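Local coordinates for signal transduction protein TRAP (Staphylococcus aureus, PDB 4AE5) that probably acts as a phosphorylation-dependent signal transducer that regulates staphylococcal virulence, promoting toxin expression and biofilm formation, at residues His15-Asn20 with Glu44-Ser49; Val36-Thr41 with Arg160-Ile165; Tyr103-Pro108 with Tyr114-Gly119. All blocks are in the same frame, centred on the assembly; numbering follows the deposited sequence. Where two conformers were deposited one is given.

Interaction 1: residues His15-Asn20 with Glu44-Ser49; sequences HQIKIN and ETVLKS
Ile17, near the C-terminal end of helix 11-20, comes to within 7.7 Å of Leu47 measured CA to CA, and no hydrogen bond joins the helix to the loop that carries Leu47. The contact is made by a single methyl on the helix side. With CG1 of Ile17 turned beside the backbone N (chi1 -63°), the other branch, CG2, stands anti to that N and meets the loop. Ile17 CG2 touches Leu47 CD2 at 3.8 Å, the two side chains crossing at about a right angle. More loosely, Ile17 CG2 lies 4.4 Å from Val46 CG2. The loop, which links strand 35-41 to strand 51-59, is shaped here by an ST turn: Thr45 OG1 accepts from Leu47 N at 3.1 Å, nearly straight at 166°. This bond ties the backbone around Val46, whose own N is held by Glu39 of strand 35-41. Leu47 is buried, lying against Tyr5, Ser7, Leu26 and Ile37, whereas Val46 also touches Asn21, His24 and Leu26 in the loop that follows the helix.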
loop_
_atom_site.group_PDB
_atom_site.type_symbol
_atom_site.label_atom_id
_atom_site.label_comp_id
_atom_site.label_asym_id
_atom_site.label_seq_id
_atom_site.Cartn_x
_atom_site.Cartn_y
_atom_site.Cartn_z
ATOM N N HIS A 15 3.662 -10.746 15.124
ATOM C CA HIS A 15 2.445 -11.386 15.659
ATOM C C HIS A 15 2.299 -11.126 17.175
ATOM O O HIS A 15 1.191 -10.936 17.682
ATOM C CB HIS A 15 2.458 -12.874 15.358
ATOM C CG HIS A 15 1.182 -13.550 15.740
ATOM N ND1 HIS A 15 1.025 -14.212 16.894
ATOM C CD2 HIS A 15 -0.034 -13.570 15.099
ATOM C CE1 HIS A 15 -0.212 -14.703 16.972
ATOM N NE2 HIS A 15 -0.877 -14.311 15.871
ATOM N N GLN A 16 3.423 -11.043 17.881
ATOM C CA GLN A 16 3.389 -10.607 19.298
ATOM C C GLN A 16 2.778 -9.171 19.438
ATOM O O GLN A 16 1.967 -8.902 20.343
ATOM C CB GLN A 16 4.807 -10.666 19.917
ATOM C CG GLN A 16 4.813 -10.406 21.434
ATOM C CD GLN A 16 4.189 -11.576 22.121
ATOM O OE1 GLN A 16 4.656 -12.705 21.965
ATOM N NE2 GLN A 16 3.099 -11.342 22.835
ATOM N N ILE A 17 3.156 -8.239 18.541
ATOM C CA ILE A 17 2.534 -6.887 18.571
ATOM C C ILE A 17 1.053 -7.011 18.357
ATOM O O ILE A 17 0.255 -6.418 19.090
ATOM C CB ILE A 17 3.220 -5.852 17.622
ATOM C CG1 ILE A 17 4.688 -5.616 18.069
ATOM C CG2 ILE A 17 2.390 -4.555 17.519
ATOM C CD1 ILE A 17 5.491 -4.738 17.111
ATOM N N LYS A 18 0.664 -7.838 17.393
ATOM C CA LYS A 18 -0.739 -8.025 17.118
ATOM C C LYS A 18 -1.568 -8.436 18.350
ATOM O O LYS A 18 -2.632 -7.841 18.676
ATOM C CB LYS A 18 -0.895 -9.054 16.014
ATOM C CG LYS A 18 -2.114 -8.811 15.171
ATOM C CD LYS A 18 -2.111 -9.784 14.021
ATOM C CE LYS A 18 -3.288 -10.727 14.153
ATOM N NZ LYS A 18 -4.569 -10.012 13.939
ATOM N N ILE A 19 -1.073 -9.450 19.020
ATOM C CA ILE A 19 -1.819 -10.081 20.118
ATOM C C ILE A 19 -1.729 -9.281 21.431
ATOM O O ILE A 19 -2.640 -9.342 22.264
ATOM C CB ILE A 19 -1.393 -11.546 20.311
ATOM C CG1 ILE A 19 -1.590 -12.351 19.026
ATOM C CG2 ILE A 19 -2.176 -12.213 21.436
ATOM C CD1 ILE A 19 -3.045 -12.657 18.723
ATOM N N ASN A 20 -0.644 -8.542 21.598
ATOM C CA ASN A 20 -0.520 -7.573 22.691
ATOM C C ASN A 20 -1.455 -6.389 22.594
ATOM O O ASN A 20 -1.722 -5.749 23.608
ATOM C CB ASN A 20 0.933 -7.043 22.850
ATOM C CG ASN A 20 1.895 -8.108 23.355
ATOM O OD1 ASN A 20 3.093 -7.825 23.580
ATOM N ND2 ASN A 20 1.404 -9.326 23.527
ATOM N N GLU A 44 -3.247 7.417 17.846
ATOM C CA GLU A 44 -1.896 6.877 18.126
ATOM C C GLU A 44 -1.726 5.486 17.528
ATOM O O GLU A 44 -2.656 4.700 17.551
ATOM C CB GLU A 44 -1.599 6.797 19.639
ATOM C CG GLU A 44 -1.799 8.094 20.400
ATOM C CD GLU A 44 -1.045 9.283 19.813
ATOM O OE1 GLU A 44 0.118 9.158 19.371
ATOM O OE2 GLU A 44 -1.629 10.376 19.801
ATOM N N THR A 45 -0.548 5.190 17.001
ATOM C CA THR A 45 -0.210 3.817 16.580
ATOM C C THR A 45 0.481 3.058 17.747
ATOM O O THR A 45 1.106 3.677 18.644
ATOM C CB THR A 45 0.708 3.785 15.320
ATOM O OG1 THR A 45 0.983 2.418 15.006
ATOM C CG2 THR A 45 2.025 4.449 15.600
ATOM N N VAL A 46 0.356 1.734 17.745
ATOM C CA VAL A 46 1.120 0.890 18.678
ATOM C C VAL A 46 2.452 0.352 18.105
ATOM O O VAL A 46 3.168 -0.404 18.767
ATOM C CB VAL A 46 0.261 -0.278 19.229
ATOM C CG1 VAL A 46 -0.813 0.267 20.171
ATOM C CG2 VAL A 46 -0.336 -1.114 18.086
ATOM N N LEU A 47 2.791 0.752 16.883
ATOM C CA LEU A 47 4.013 0.273 16.236
ATOM C C LEU A 47 5.162 1.182 16.632
ATOM O O LEU A 47 4.926 2.363 16.866
ATOM C CB LEU A 47 3.808 0.269 14.731
ATOM C CG LEU A 47 2.702 -0.681 14.280
ATOM C CD1 LEU A 47 2.527 -0.589 12.763
ATOM C CD2 LEU A 47 3.076 -2.095 14.717
ATOM N N LYS A 48 6.384 0.658 16.767
ATOM C CA LYS A 48 7.557 1.483 17.171
ATOM C C LYS A 48 8.501 1.769 15.983
ATOM O O LYS A 48 8.828 0.873 15.208
ATOM C CB LYS A 48 8.341 0.859 18.354
ATOM C CG LYS A 48 7.454 0.277 19.455
ATOM C CD LYS A 48 7.932 0.653 20.859
ATOM C CE LYS A 48 9.134 -0.162 21.356
ATOM N NZ LYS A 48 8.759 -1.193 22.373
ATOM N N SER A 49 8.912 3.021 15.813
ATOM C CA SER A 49 9.527 3.420 14.524
ATOM C C SER A 49 8.940 2.923 13.150
ATOM O O SER A 49 9.679 2.551 12.242
#

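Interaction 2: residues Val36-Thr41 with Arg160-Ile165; sequences VIFEET and RYLYPI. With FMT (formic acid), chain E.
Val36 is turned with CG1 anti to its backbone N (chi1 175°), which places CG2 anti to the carbonyl carbon, facing strand 158-164. The two methyls of Leu162 divide the work. Leu162 CD2 lies 3.8 Å from Val36 CG2 and also reaches Val36 CB, the two side chains crossing at about a right angle. Leu162 CD1 touches Phe38 CE2 at 4.2 Å, approaching the ring obliquely. Phe38 adopts the crowded position, CG between backbone N and carbonyl carbon, and from there its ring end swings nearer to Leu162. Val36 CG2 is shared, since Arg160 CD also comes within 4.2 Å of it. Past that point, Arg160 NH1 donates to O2 of a formic acid molecule at 2.8 Å (N-H...O angle 149°), with O2 in the guanidinium plane. The formic acid probably comes from the crystallisation liquor; Tyr8, Lys115 and Tyr117 also bind it, so Arg160 helps line a small polar pocket beside these apolar side chains. Its NE forms a salt bridge with Asp33. The two strands run nearly perpendicular, 84° between their directions and 9.3 Å between axes at closest approach, and share no backbone hydrogen bond. In the closed antiparallel barrel, strand 27-30 lies between them in the sheet order, and their side chains meet in a buried contact. Strand 3-9 flanks Val36, Tyr68 of strand 67-73 touches Leu162, and Tyr161 packs against helix 123-131.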
loop_
_atom_site.group_PDB
_atom_site.type_symbol
_atom_site.label_atom_id
_atom_site.label_comp_id
_atom_site.label_asym_id
_atom_site.label_seq_id
_atom_site.Cartn_x
_atom_site.Cartn_y
_atom_site.Cartn_z
ATOM N N VAL A 36 5.127 -8.382 7.350
ATOM C CA VAL A 36 4.734 -6.983 7.309
ATOM C C VAL A 36 3.461 -6.807 8.194
ATOM O O VAL A 36 2.540 -7.646 8.151
ATOM C CB VAL A 36 4.369 -6.617 5.816
ATOM C CG1 VAL A 36 3.836 -5.202 5.715
ATOM C CG2 VAL A 36 5.569 -6.765 4.912
ATOM N N ILE A 37 3.388 -5.718 8.972
ATOM C CA ILE A 37 2.149 -5.389 9.664
ATOM C C ILE A 37 1.783 -3.874 9.481
ATOM O O ILE A 37 2.699 -3.002 9.432
ATOM C CB ILE A 37 2.210 -5.850 11.146
ATOM C CG1 ILE A 37 0.797 -5.937 11.779
ATOM C CG2 ILE A 37 3.076 -4.896 11.963
ATOM C CD1 ILE A 37 0.800 -6.695 13.094
ATOM N N PHE A 38 0.477 -3.569 9.400
ATOM C CA PHE A 38 0.050 -2.119 9.322
ATOM C C PHE A 38 -1.282 -1.846 10.030
ATOM O O PHE A 38 -2.074 -2.791 10.251
ATOM C CB PHE A 38 0.046 -1.591 7.870
ATOM C CG PHE A 38 -0.910 -2.309 6.926
ATOM C CD1 PHE A 38 -2.263 -1.944 6.853
ATOM C CD2 PHE A 38 -0.459 -3.340 6.073
ATOM C CE1 PHE A 38 -3.164 -2.631 5.992
ATOM C CE2 PHE A 38 -1.335 -4.005 5.208
ATOM C CZ PHE A 38 -2.680 -3.670 5.158
ATOM N N GLU A 39 -1.507 -0.571 10.370
ATOM C CA GLU A 39 -2.780 -0.112 10.867
ATOM C C GLU A 39 -2.999 1.238 10.286
ATOM O O GLU A 39 -2.062 1.957 10.041
ATOM C CB GLU A 39 -2.863 -0.050 12.427
ATOM C CG GLU A 39 -1.802 0.806 13.086
ATOM C CD GLU A 39 -2.001 0.925 14.603
ATOM O OE1 GLU A 39 -3.096 0.669 15.118
ATOM O OE2 GLU A 39 -1.054 1.224 15.291
ATOM N N GLU A 40 -4.253 1.592 10.108
ATOM C CA GLU A 40 -4.626 2.887 9.583
ATOM C C GLU A 40 -5.496 3.573 10.636
ATOM O O GLU A 40 -6.560 3.043 11.018
ATOM C CB GLU A 40 -5.474 2.616 8.343
ATOM C CG GLU A 40 -6.043 3.831 7.633
ATOM C CD GLU A 40 -6.576 3.367 6.261
ATOM O OE1 GLU A 40 -7.669 2.750 6.139
ATOM O OE2 GLU A 40 -5.833 3.528 5.331
ATOM N N THR A 41 -5.144 4.790 11.036
ATOM C CA THR A 41 -5.914 5.428 12.105
ATOM C C THR A 41 -5.617 6.913 12.114
ATOM O O THR A 41 -4.502 7.321 11.736
ATOM C CB THR A 41 -5.537 4.825 13.503
ATOM O OG1 THR A 41 -6.255 5.470 14.554
ATOM C CG2 THR A 41 -4.065 4.966 13.788
ATOM N N ARG A 160 6.210 -4.886 -3.562
ATOM C CA ARG A 160 6.272 -5.938 -2.549
ATOM C C ARG A 160 4.946 -6.634 -2.447
ATOM O O ARG A 160 3.917 -6.029 -2.001
ATOM C CB ARG A 160 6.617 -5.342 -1.168
ATOM C CG ARG A 160 6.728 -6.469 -0.100
ATOM C CD ARG A 160 7.378 -6.030 1.227
ATOM N NE ARG A 160 8.861 -5.858 1.182
ATOM C CZ ARG A 160 9.449 -4.670 1.319
ATOM N NH1 ARG A 160 8.688 -3.556 1.553
ATOM N NH2 ARG A 160 10.777 -4.571 1.282
ATOM N N TYR A 161 4.909 -7.918 -2.779
ATOM C CA TYR A 161 3.620 -8.672 -2.628
ATOM C C TYR A 161 3.395 -9.107 -1.160
ATOM O O TYR A 161 4.333 -9.540 -0.502
ATOM C CB TYR A 161 3.600 -9.927 -3.498
ATOM C CG TYR A 161 3.419 -9.730 -4.985
ATOM C CD1 TYR A 161 3.355 -8.462 -5.571
ATOM C CD2 TYR A 161 3.320 -10.865 -5.830
ATOM C CE1 TYR A 161 3.148 -8.311 -6.960
ATOM C CE2 TYR A 161 3.163 -10.735 -7.204
ATOM C CZ TYR A 161 3.062 -9.476 -7.767
ATOM O OH TYR A 161 2.889 -9.371 -9.135
ATOM N N LEU A 162 2.164 -8.962 -0.666
ATOM C CA LEU A 162 1.718 -9.276 0.715
ATOM C C LEU A 162 0.643 -10.357 0.652
ATOM O O LEU A 162 -0.480 -10.136 0.135
ATOM C CB LEU A 162 1.146 -8.029 1.436
ATOM C CG LEU A 162 1.925 -6.725 1.430
ATOM C CD1 LEU A 162 1.284 -5.670 2.384
ATOM C CD2 LEU A 162 3.363 -6.812 1.877
ATOM N N TYR A 163 0.997 -11.561 1.107
ATOM C CA TYR A 163 0.052 -12.698 1.151
ATOM C C TYR A 163 -0.608 -12.882 2.537
ATOM O O TYR A 163 0.030 -12.639 3.562
ATOM C CB TYR A 163 0.743 -14.043 0.752
ATOM C CG TYR A 163 1.385 -14.047 -0.612
ATOM C CD1 TYR A 163 2.620 -13.492 -0.787
ATOM C CD2 TYR A 163 0.741 -14.585 -1.724
ATOM C CE1 TYR A 163 3.229 -13.435 -2.022
ATOM C CE2 TYR A 163 1.355 -14.549 -2.970
ATOM C CZ TYR A 163 2.601 -13.941 -3.098
ATOM O OH TYR A 163 3.292 -13.948 -4.317
ATOM N N PRO A 164 -1.892 -13.305 2.585
ATOM C CA PRO A 164 -2.523 -13.555 3.898
ATOM C C PRO A 164 -1.860 -14.671 4.640
ATOM O O PRO A 164 -1.309 -15.626 4.005
ATOM C CB PRO A 164 -3.936 -14.059 3.538
ATOM C CG PRO A 164 -4.191 -13.495 2.187
ATOM C CD PRO A 164 -2.846 -13.610 1.482
ATOM N N ILE A 165 -1.909 -14.595 5.959
ATOM C CA ILE A 165 -1.244 -15.597 6.792
ATOM C C ILE A 165 -2.195 -16.801 6.911
ATOM O O ILE A 165 -3.397 -16.625 7.199
ATOM C CB ILE A 165 -0.973 -15.116 8.244
ATOM C CG1 ILE A 165 -0.356 -13.706 8.327
ATOM C CG2 ILE A 165 -0.160 -16.173 8.977
ATOM C CD1 ILE A 165 1.064 -13.674 7.830
HETATM C C FMT E . 4.686 -2.808 2.276
HETATM O O1 FMT E . 4.201 -1.720 2.668
HETATM O O2 FMT E . 6.031 -2.940 2.274
#

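Interaction 3: residues Tyr103-Pro108 with Tyr114-Gly119; sequences YRLLRP and YKIYFG. With FMT (formic acid), chain E.
Arg104 and Tyr117 form an antiparallel hydrogen-bonded pair, with Arg104 N to Tyr117 O and Tyr117 N to Arg104 O both 2.9 Å; Leu106 and Lys115 repeat the pattern two residues along. Lys115 and Tyr117 also converge beyond the backbone: Lys115 NZ and Tyr117 OH each donate to O1 of a bound formic acid at 2.8 Å, O1 lying in the plane of the Tyr117 ring at its edge. The bend of Lys115 at chi3 turns its amine to O1; Tyr8 and Arg160, on other strands, also bind the formic acid, Arg160 through O2. Arg104 pairs with Glu40, and its NH1 folds back on Tyr103 O. At the turn end, Arg107 and Tyr114 lie side by side, guanidinium and ring planes 82° apart, and both bind Glu84 of helix 80-88. Pro108 CD sits 3.9 Å above the Tyr114 ring centroid, only 6° off the normal, a CH-pi contact. On the face with Leu105 and Ile116, the rings of Tyr103 and Phe118 meet obliquely, planes at 38°, while Tyr103 CE1 rests 3.7 Å from Ile116 CG2. Helices 80-88 and 123-131 pack on this face, while Arg104, Leu106, Lys115 and Tyr117 face the barrel interior. These two strands make a beta hairpin within the ABM family region, two neighbouring staves of the protein's closed antiparallel barrel.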
loop_
_atom_site.group_PDB
_atom_site.type_symbol
_atom_site.label_atom_id
_atom_site.label_comp_id
_atom_site.label_asym_id
_atom_site.label_seq_id
_atom_site.Cartn_x
_atom_site.Cartn_y
_atom_site.Cartn_z
ATOM N N TYR A 103 -8.021 0.169 -2.392
ATOM C CA TYR A 103 -6.972 1.033 -2.933
ATOM C C TYR A 103 -6.574 2.079 -1.856
ATOM O O TYR A 103 -7.469 2.615 -1.140
ATOM C CB TYR A 103 -7.546 1.838 -4.106
ATOM C CG TYR A 103 -6.641 2.874 -4.678
ATOM C CD1 TYR A 103 -5.450 2.511 -5.284
ATOM C CD2 TYR A 103 -6.954 4.219 -4.620
ATOM C CE1 TYR A 103 -4.609 3.439 -5.898
ATOM C CE2 TYR A 103 -6.099 5.150 -5.182
ATOM C CZ TYR A 103 -4.953 4.764 -5.840
ATOM O OH TYR A 103 -4.107 5.671 -6.421
ATOM N N ARG A 104 -5.287 2.350 -1.761
ATOM C CA ARG A 104 -4.703 3.444 -0.966
ATOM C C ARG A 104 -3.580 4.147 -1.687
ATOM O O ARG A 104 -2.564 3.511 -2.139
ATOM C CB ARG A 104 -4.186 2.978 0.420
ATOM C CG ARG A 104 -5.138 2.300 1.411
ATOM C CD ARG A 104 -6.223 3.312 1.906
ATOM N NE ARG A 104 -7.069 2.718 2.962
ATOM C CZ ARG A 104 -8.155 1.989 2.724
ATOM N NH1 ARG A 104 -8.557 1.722 1.469
ATOM N NH2 ARG A 104 -8.880 1.533 3.741
ATOM N N LEU A 105 -3.736 5.474 -1.824
ATOM C CA LEU A 105 -2.663 6.353 -2.223
ATOM C C LEU A 105 -2.030 7.050 -0.999
ATOM O O LEU A 105 -2.750 7.695 -0.184
ATOM C CB LEU A 105 -3.129 7.372 -3.268
ATOM C CG LEU A 105 -2.134 8.429 -3.693
ATOM C CD1 LEU A 105 -1.034 7.734 -4.529
ATOM C CD2 LEU A 105 -2.858 9.531 -4.534
ATOM N N LEU A 106 -0.722 6.895 -0.832
ATOM C CA LEU A 106 -0.047 7.189 0.475
ATOM C C LEU A 106 1.091 8.168 0.285
ATOM O O LEU A 106 2.023 7.912 -0.526
ATOM C CB LEU A 106 0.512 5.914 1.108
ATOM C CG LEU A 106 -0.565 4.825 1.312
ATOM C CD1 LEU A 106 0.072 3.505 1.802
ATOM C CD2 LEU A 106 -1.620 5.311 2.332
ATOM N N ARG A 107 0.988 9.314 0.971
ATOM C CA ARG A 107 2.030 10.365 0.931
ATOM C C ARG A 107 3.003 10.193 2.112
ATOM O O ARG A 107 2.595 10.246 3.284
ATOM C CB ARG A 107 1.413 11.774 1.035
ATOM C CG ARG A 107 2.505 12.858 1.099
ATOM C CD ARG A 107 1.984 14.152 1.704
ATOM N NE ARG A 107 1.035 14.787 0.800
ATOM C CZ ARG A 107 -0.156 15.260 1.160
ATOM N NH1 ARG A 107 -0.555 15.199 2.438
ATOM N NH2 ARG A 107 -0.934 15.848 0.262
ATOM N N PRO A 108 4.295 10.055 1.832
ATOM C CA PRO A 108 5.181 9.749 2.964
ATOM C C PRO A 108 5.372 10.914 3.913
ATOM O O PRO A 108 5.417 12.085 3.468
ATOM C CB PRO A 108 6.520 9.387 2.298
ATOM C CG PRO A 108 6.486 10.049 0.940
ATOM C CD PRO A 108 5.023 10.265 0.559
ATOM N N TYR A 114 6.611 7.685 -2.722
ATOM C CA TYR A 114 5.153 7.479 -2.542
ATOM C C TYR A 114 4.855 5.991 -2.491
ATOM O O TYR A 114 5.741 5.159 -2.869
ATOM C CB TYR A 114 4.362 8.266 -3.608
ATOM C CG TYR A 114 4.077 9.758 -3.263
ATOM C CD1 TYR A 114 5.070 10.728 -3.391
ATOM C CD2 TYR A 114 2.800 10.186 -2.902
ATOM C CE1 TYR A 114 4.838 12.062 -3.084
ATOM C CE2 TYR A 114 2.533 11.545 -2.599
ATOM C CZ TYR A 114 3.553 12.476 -2.695
ATOM O OH TYR A 114 3.318 13.827 -2.412
ATOM N N LYS A 115 3.682 5.642 -1.916
ATOM C CA LYS A 115 3.284 4.239 -1.852
ATOM C C LYS A 115 1.844 4.097 -2.292
ATOM O O LYS A 115 0.977 4.977 -2.028
ATOM C CB LYS A 115 3.606 3.603 -0.482
ATOM C CG LYS A 115 3.411 2.066 -0.443
ATOM C CD LYS A 115 4.206 1.416 0.705
ATOM C CE LYS A 115 3.603 1.747 2.037
ATOM N NZ LYS A 115 4.326 0.993 3.124
ATOM N N ILE A 116 1.570 2.983 -2.971
ATOM C CA ILE A 116 0.192 2.618 -3.316
ATOM C C ILE A 116 -0.022 1.190 -2.730
ATOM O O ILE A 116 0.859 0.338 -2.908
ATOM C CB ILE A 116 -0.071 2.594 -4.828
ATOM C CG1 ILE A 116 -0.206 4.063 -5.319
ATOM C CG2 ILE A 116 -1.380 1.760 -5.139
ATOM C CD1 ILE A 116 -0.071 4.146 -6.845
ATOM N N TYR A 117 -1.144 0.966 -2.043
ATOM C CA TYR A 117 -1.642 -0.402 -1.819
ATOM C C TYR A 117 -2.786 -0.704 -2.778
ATOM O O TYR A 117 -3.775 0.038 -2.779
ATOM C CB TYR A 117 -2.163 -0.640 -0.371
ATOM C CG TYR A 117 -1.127 -0.752 0.793
ATOM C CD1 TYR A 117 0.261 -0.886 0.546
ATOM C CD2 TYR A 117 -1.527 -0.751 2.130
ATOM C CE1 TYR A 117 1.187 -0.985 1.602
ATOM C CE2 TYR A 117 -0.575 -0.883 3.195
ATOM C CZ TYR A 117 0.761 -1.000 2.911
ATOM O OH TYR A 117 1.723 -1.109 3.917
ATOM N N PHE A 118 -2.707 -1.850 -3.493
ATOM C CA PHE A 118 -3.807 -2.441 -4.213
ATOM C C PHE A 118 -4.158 -3.723 -3.487
ATOM O O PHE A 118 -3.296 -4.603 -3.254
ATOM C CB PHE A 118 -3.490 -2.710 -5.692
ATOM C CG PHE A 118 -3.645 -1.510 -6.598
ATOM C CD1 PHE A 118 -4.914 -0.901 -6.821
ATOM C CD2 PHE A 118 -2.507 -0.953 -7.237
ATOM C CE1 PHE A 118 -5.037 0.175 -7.736
ATOM C CE2 PHE A 118 -2.640 0.112 -8.144
ATOM C CZ PHE A 118 -3.919 0.721 -8.311
ATOM N N GLY A 119 -5.394 -3.780 -3.016
ATOM C CA GLY A 119 -5.954 -5.006 -2.433
ATOM C C GLY A 119 -6.830 -5.751 -3.419
ATOM O O GLY A 119 -7.795 -5.205 -4.009
HETATM C C FMT E . 4.686 -2.808 2.276
HETATM O O1 FMT E . 4.201 -1.720 2.668
HETATM O O2 FMT E . 6.031 -2.940 2.274
#

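Interactions 2 and 3 lie in the buried core, whereas interaction 1 joins a helix and a loop near the outside, 18 Å from the centre of the chain. Their chemistry follows: a few methyls meet in interaction 1, side chains cross the barrel interior in interaction 2, and paired backbones make the hairpin of interaction 3. Strand 35-41 is the common element. Through its two glutamates it reaches both interaction 1 and interaction 3, and its Ile37 packs on Lys18 of the helix. Phe38 packs on Tyr117, and the bound formic acid is shared by interactions 2 and 3. Interactions 1 and 3 do not touch, their nearest atoms being about 9 Å apart.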